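PDB 5D8N: leucine aminopeptidase 1, chloroplastic from Solanum lycopersicum, which removes N-terminal amino acids, leucine preferentially, from peptides as a two-metal M17 aminopeptidase that works as a homohexamer and also has chaperone activity. Local coordinates for residues A[282-287]-A[342-347]; A[441-446]-A[519-524]. The protein carries 1 engineered substitution. All blocks are in the same frame, centred on the assembly; numbering follows the deposited sequence.

How the interactions relate
Followed from the N terminus, the chain first reaches interaction 1 in strand 278-284 and its exit (282-287). Helix 327-342 then leads into the loop before strand 347-358, and interaction 1 closes on segment 342-347 after 54 intervening residues. Only later does helix 433-446 bring in the first half of interaction 2, which closes a second loop, of 72 intervening residues, on the C-terminal helix 519-527. The two loops therefore follow in series, without nesting or crossing. Their centres lie about 17 Å apart, yet they touch: Ile342 CD1 is 3.8 Å from Val523 CG1. Helix 519-527 thus packs on both helix 433-446 and the end of helix 327-342.

Interaction 1 of 2, residues A[282-287]-A[342-347]; sequences LCFKTP and IRPSRV
A single water is held between the two segments by three backbone groups: it accepts from Thr286 N at 3.1 Å and donates to Pro344 O at 2.7 Å and Val347 O at 2.8 Å. The water thereby ties the start of the loop after strand 278-284 to segment 342-347, where no direct hydrogen bond joins the two. Pro344 O also lies at the edge of the Phe284 ring and in its plane, 3.2 Å from CE2. The ring gets there because CG stands anti to the backbone N (chi1 166°). Its CZ meets Pro344 CD at 3.6 Å. Arg343, with positive phi, breaks the helical path of 327-342, and the chain turns through Pro344 into strand 347-358, which runs antiparallel beside 278-284 in the mixed sheet of the catalytic domain. Thr286 divides its branches: CG2 rests 3.7 Å from Pro344 O, while OG1 lies near Ser345 and hydrogen-bonds to Lys292 and Thr288. At the exposed side, the guanidinium NH1 of Arg343 forms a salt bridge with Asp245.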
loop_
_atom_site.group_PDB
_atom_site.type_symbol
_atom_site.label_atom_id
_atom_site.label_comp_id
_atom_site.label_asym_id
_atom_site.label_seq_id
_atom_site.Cartn_x
_atom_site.Cartn_y
_atom_site.Cartn_z
ATOM N N LEU A 282 -7.680 43.427 -3.309
ATOM C CA LEU A 282 -7.959 44.550 -2.411
ATOM C C LEU A 282 -6.713 45.400 -2.315
ATOM O O LEU A 282 -5.589 44.883 -2.408
ATOM C CB LEU A 282 -8.288 44.057 -1.008
ATOM C CG LEU A 282 -9.544 43.211 -0.847
ATOM C CD1 LEU A 282 -9.595 42.597 0.548
ATOM C CD2 LEU A 282 -10.768 44.076 -1.053
ATOM N N CYS A 283 -6.916 46.700 -2.143
ATOM C CA CYS A 283 -5.814 47.626 -1.908
ATOM C C CYS A 283 -6.109 48.558 -0.743
ATOM O O CYS A 283 -7.129 49.257 -0.747
ATOM C CB CYS A 283 -5.535 48.472 -3.146
ATOM S SG CYS A 283 -4.041 49.495 -2.953
ATOM N N PHE A 284 -5.236 48.527 0.256
ATOM C CA PHE A 284 -5.317 49.436 1.380
ATOM C C PHE A 284 -4.357 50.590 1.170
ATOM O O PHE A 284 -3.177 50.359 0.889
ATOM C CB PHE A 284 -4.987 48.751 2.715
ATOM C CG PHE A 284 -4.743 49.724 3.829
ATOM C CD1 PHE A 284 -5.790 50.217 4.557
ATOM C CD2 PHE A 284 -3.470 50.245 4.050
ATOM C CE1 PHE A 284 -5.577 51.197 5.500
ATOM C CE2 PHE A 284 -3.254 51.251 4.975
ATOM C CZ PHE A 284 -4.320 51.728 5.701
ATOM N N LYS A 285 -4.826 51.785 1.532
ATOM C CA LYS A 285 -4.036 53.018 1.464
ATOM C C LYS A 285 -4.809 54.124 2.196
ATOM O O LYS A 285 -5.973 54.325 1.852
ATOM C CB LYS A 285 -3.998 53.355 -0.038
ATOM C CG LYS A 285 -3.174 54.520 -0.531
ATOM C CD LYS A 285 -2.936 54.428 -2.035
ATOM C CE LYS A 285 -4.187 54.363 -2.914
ATOM N NZ LYS A 285 -4.439 53.026 -3.545
ATOM N N THR A 286 -4.219 54.862 3.139
ATOM C CA THR A 286 -4.861 56.109 3.609
ATOM C C THR A 286 -4.763 57.206 2.530
ATOM O O THR A 286 -3.848 57.182 1.707
ATOM C CB THR A 286 -4.259 56.675 4.904
ATOM O OG1 THR A 286 -2.850 56.834 4.726
ATOM C CG2 THR A 286 -4.523 55.759 6.080
ATOM N N PRO A 287 -5.780 58.082 2.434
ATOM C CA PRO A 287 -5.839 59.058 1.331
ATOM C C PRO A 287 -4.725 60.127 1.357
ATOM O O PRO A 287 -4.490 60.821 0.372
ATOM C CB PRO A 287 -7.186 59.754 1.535
ATOM C CG PRO A 287 -7.964 58.875 2.443
ATOM C CD PRO A 287 -6.986 58.096 3.280
ATOM N N ILE A 342 -7.008 49.563 11.679
ATOM C CA ILE A 342 -5.803 50.154 12.252
ATOM C C ILE A 342 -5.330 51.362 11.448
ATOM O O ILE A 342 -4.828 52.340 12.017
ATOM C CB ILE A 342 -4.673 49.120 12.329
ATOM C CG1 ILE A 342 -5.037 48.001 13.318
ATOM C CG2 ILE A 342 -3.371 49.797 12.736
ATOM C CD1 ILE A 342 -4.212 46.744 13.149
ATOM N N ARG A 343 -5.575 51.336 10.141
ATOM C CA ARG A 343 -5.309 52.492 9.252
ATOM C C ARG A 343 -3.893 53.010 9.326
ATOM O O ARG A 343 -3.691 54.200 9.451
ATOM C CB ARG A 343 -6.202 53.691 9.569
ATOM C CG ARG A 343 -7.671 53.443 9.360
ATOM C CD ARG A 343 -8.451 54.641 9.885
ATOM N NE ARG A 343 -8.381 55.781 8.962
ATOM C CZ ARG A 343 -9.276 56.045 8.011
ATOM N NH1 ARG A 343 -10.291 55.215 7.779
ATOM N NH2 ARG A 343 -9.059 57.053 7.168
ATOM N N PRO A 344 -2.904 52.159 9.067
ATOM C CA PRO A 344 -1.550 52.703 9.059
ATOM C C PRO A 344 -1.289 53.638 7.885
ATOM O O PRO A 344 -1.730 53.399 6.764
ATOM C CB PRO A 344 -0.677 51.460 8.951
ATOM C CG PRO A 344 -1.561 50.442 8.301
ATOM C CD PRO A 344 -2.940 50.710 8.828
ATOM N N SER A 345 -0.495 54.672 8.124
ATOM C CA SER A 345 -0.016 55.541 7.059
ATOM C C SER A 345 1.311 54.971 6.578
ATOM O O SER A 345 1.842 54.012 7.152
ATOM C CB SER A 345 0.154 56.981 7.570
ATOM O OG SER A 345 1.117 57.005 8.617
ATOM N N ARG A 346 1.846 55.562 5.519
ATOM C CA ARG A 346 3.176 55.209 5.016
ATOM C C ARG A 346 3.232 53.834 4.343
ATOM O O ARG A 346 4.308 53.412 3.923
ATOM C CB ARG A 346 4.252 55.325 6.111
ATOM C CG ARG A 346 4.395 56.717 6.718
ATOM C CD ARG A 346 5.152 56.691 8.050
ATOM N NE ARG A 346 6.267 55.739 8.083
ATOM C CZ ARG A 346 6.404 54.750 8.965
ATOM N NH1 ARG A 346 5.512 54.563 9.933
ATOM N NH2 ARG A 346 7.441 53.929 8.872
ATOM N N VAL A 347 2.092 53.168 4.160
ATOM C CA VAL A 347 2.057 51.878 3.453
ATOM C C VAL A 347 0.882 51.810 2.482
ATOM O O VAL A 347 -0.232 52.294 2.727
ATOM C CB VAL A 347 1.984 50.635 4.376
ATOM C CG1 VAL A 347 3.260 50.448 5.185
ATOM C CG2 VAL A 347 0.794 50.728 5.322
HETATM O O HOH W 1 -1.371 54.321 4.208
#

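Interaction 2 of 2, residues A[441-446]-A[519-524]; sequences EAAEAS and VSTLVE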
loop_
_atom_site.group_PDB
_atom_site.type_symbol
_atom_site.label_atom_id
_atom_site.label_comp_id
_atom_site.label_asym_id
_atom_site.label_seq_id
_atom_site.Cartn_x
_atom_site.Cartn_y
_atom_site.Cartn_z
ATOM N N GLU A 441 11.262 38.888 12.842
ATOM C CA GLU A 441 10.959 39.877 13.878
ATOM C C GLU A 441 9.452 40.099 14.049
ATOM O O GLU A 441 8.959 40.250 15.166
ATOM C CB GLU A 441 11.681 41.191 13.583
ATOM C CG GLU A 441 13.186 41.126 13.875
ATOM C CD GLU A 441 14.006 42.296 13.317
ATOM O OE1 GLU A 441 13.417 43.271 12.791
ATOM O OE2 GLU A 441 15.257 42.200 13.327
ATOM N N ALA A 442 8.711 40.070 12.946
ATOM C CA ALA A 442 7.264 40.256 13.042
ATOM C C ALA A 442 6.625 39.103 13.807
ATOM O O ALA A 442 5.733 39.328 14.617
ATOM C CB ALA A 442 6.656 40.377 11.653
ATOM N N ALA A 443 7.158 37.898 13.625
ATOM C CA ALA A 443 6.632 36.720 14.295
ATOM C C ALA A 443 7.004 36.693 15.770
ATOM O O ALA A 443 6.236 36.230 16.609
ATOM C CB ALA A 443 7.127 35.452 13.621
ATOM N N GLU A 444 8.205 37.163 16.070
ATOM C CA GLU A 444 8.607 37.390 17.438
ATOM C C GLU A 444 7.656 38.351 18.165
ATOM O O GLU A 444 7.237 38.063 19.277
ATOM C CB GLU A 444 10.046 37.911 17.454
ATOM C CG GLU A 444 10.657 38.186 18.819
ATOM C CD GLU A 444 11.030 36.918 19.562
ATOM O OE1 GLU A 444 11.358 35.912 18.890
ATOM O OE2 GLU A 444 10.958 36.924 20.813
ATOM N N ALA A 445 7.241 39.436 17.507
ATOM C CA ALA A 445 6.280 40.360 18.086
ATOM C C ALA A 445 4.871 39.775 18.193
ATOM O O ALA A 445 4.217 39.930 19.219
ATOM C CB ALA A 445 6.268 41.688 17.320
ATOM N N SER A 446 4.409 39.049 17.181
ATOM C CA SER A 446 3.067 38.474 17.206
ATOM C C SER A 446 2.956 37.231 18.086
ATOM O O SER A 446 1.875 36.858 18.533
ATOM C CB SER A 446 2.676 38.089 15.787
ATOM O OG SER A 446 3.404 36.968 15.305
ATOM N N VAL A 519 -2.406 35.992 10.500
ATOM C CA VAL A 519 -2.965 37.340 10.494
ATOM C C VAL A 519 -2.093 38.235 11.340
ATOM O O VAL A 519 -1.670 39.296 10.898
ATOM C CB VAL A 519 -4.416 37.368 11.002
ATOM C CG1 VAL A 519 -4.905 38.784 11.161
ATOM C CG2 VAL A 519 -5.332 36.629 10.044
ATOM N N SER A 520 -1.837 37.842 12.573
ATOM C CA SER A 520 -1.120 38.733 13.485
ATOM C C SER A 520 0.276 39.044 12.986
ATOM O O SER A 520 0.765 40.164 13.136
ATOM C CB SER A 520 -1.095 38.178 14.919
ATOM O OG SER A 520 -0.488 36.883 14.920
ATOM N N THR A 521 0.963 38.040 12.454
ATOM C CA THR A 521 2.307 38.251 11.936
ATOM C C THR A 521 2.301 39.208 10.727
ATOM O O THR A 521 3.138 40.124 10.626
ATOM C CB THR A 521 2.992 36.917 11.582
ATOM O OG1 THR A 521 3.101 36.104 12.758
ATOM C CG2 THR A 521 4.371 37.124 11.006
ATOM N N LEU A 522 1.356 39.012 9.814
ATOM C CA LEU A 522 1.274 39.894 8.667
ATOM C C LEU A 522 1.004 41.348 9.064
ATOM O O LEU A 522 1.560 42.286 8.482
ATOM C CB LEU A 522 0.213 39.419 7.681
ATOM C CG LEU A 522 0.488 38.060 7.013
ATOM C CD1 LEU A 522 -0.658 37.683 6.092
ATOM C CD2 LEU A 522 1.823 37.989 6.305
ATOM N N VAL A 523 0.097 41.533 10.010
ATOM C CA VAL A 523 -0.202 42.867 10.497
ATOM C C VAL A 523 1.063 43.499 11.078
ATOM O O VAL A 523 1.361 44.674 10.784
ATOM C CB VAL A 523 -1.349 42.880 11.522
ATOM C CG1 VAL A 523 -1.444 44.235 12.225
ATOM C CG2 VAL A 523 -2.654 42.534 10.828
ATOM N N GLU A 524 1.755 42.761 11.944
ATOM C CA GLU A 524 2.992 43.290 12.522
ATOM C C GLU A 524 3.969 43.642 11.421
ATOM O O GLU A 524 4.675 44.643 11.506
ATOM C CB GLU A 524 3.649 42.317 13.497
ATOM C CG GLU A 524 2.933 42.219 14.840
ATOM C CD GLU A 524 3.008 43.500 15.678
ATOM O OE1 GLU A 524 3.982 44.272 15.527
ATOM O OE2 GLU A 524 2.152 43.643 16.578
HETATM O O HOH W 2 -0.496 35.826 17.366
#
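Ser446 OG donates a short hydrogen bond, 2.7 Å, to Thr521 OG1, joining the last turn of helix 433-446 to the first turns of helix 519-527. On the second helix, chi1 of -61° sets Thr521 OG1 beside the backbone N and CG2 anti to that N, which sends the methyl toward Ala442 and Ala443; CG2 is 4.0 Å from Ala442 CB. Glu448, just beyond the first helix, engages both hydroxyls: its backbone N binds Ser446 OG and its carboxylate binds Thr521 OG1. A valine in place of Thr521 would probably leave the Ser446 hydroxyl and the Glu448 carboxylate each without this partner.

Ser520 OG comes within 3.5 Å of Ser446 CB, and a water bridges the pair, donating to Ser446 O at 2.8 Å and lying 2.7 Å from Ser520 OG. One turn further along, Glu524 lays its aliphatic part on the alanine side of the first helix. Its CB is 4.0 Å from Ala442 CB, and the bend at chi2 (-67°) sets the carboxylate beside Ala445, whose CB is 3.9 Å from Glu524 OE1. Arg528 forms a salt bridge to OE1 and Tyr205 a hydrogen bond to OE2, so both carboxylate oxygens have partners.

With alanine, serine and threonine at the crossing, the axes of the two short segments come within 8.1 Å, their N-to-C directions 122° apart. Leu522, whose CB points away from segment 441-446, packs on strand 406-411, so helix 519-527 lies against the central sheet and meets helix 433-446 along a different side, consistent with the alpha/beta catalytic domain of M17 aminopeptidases.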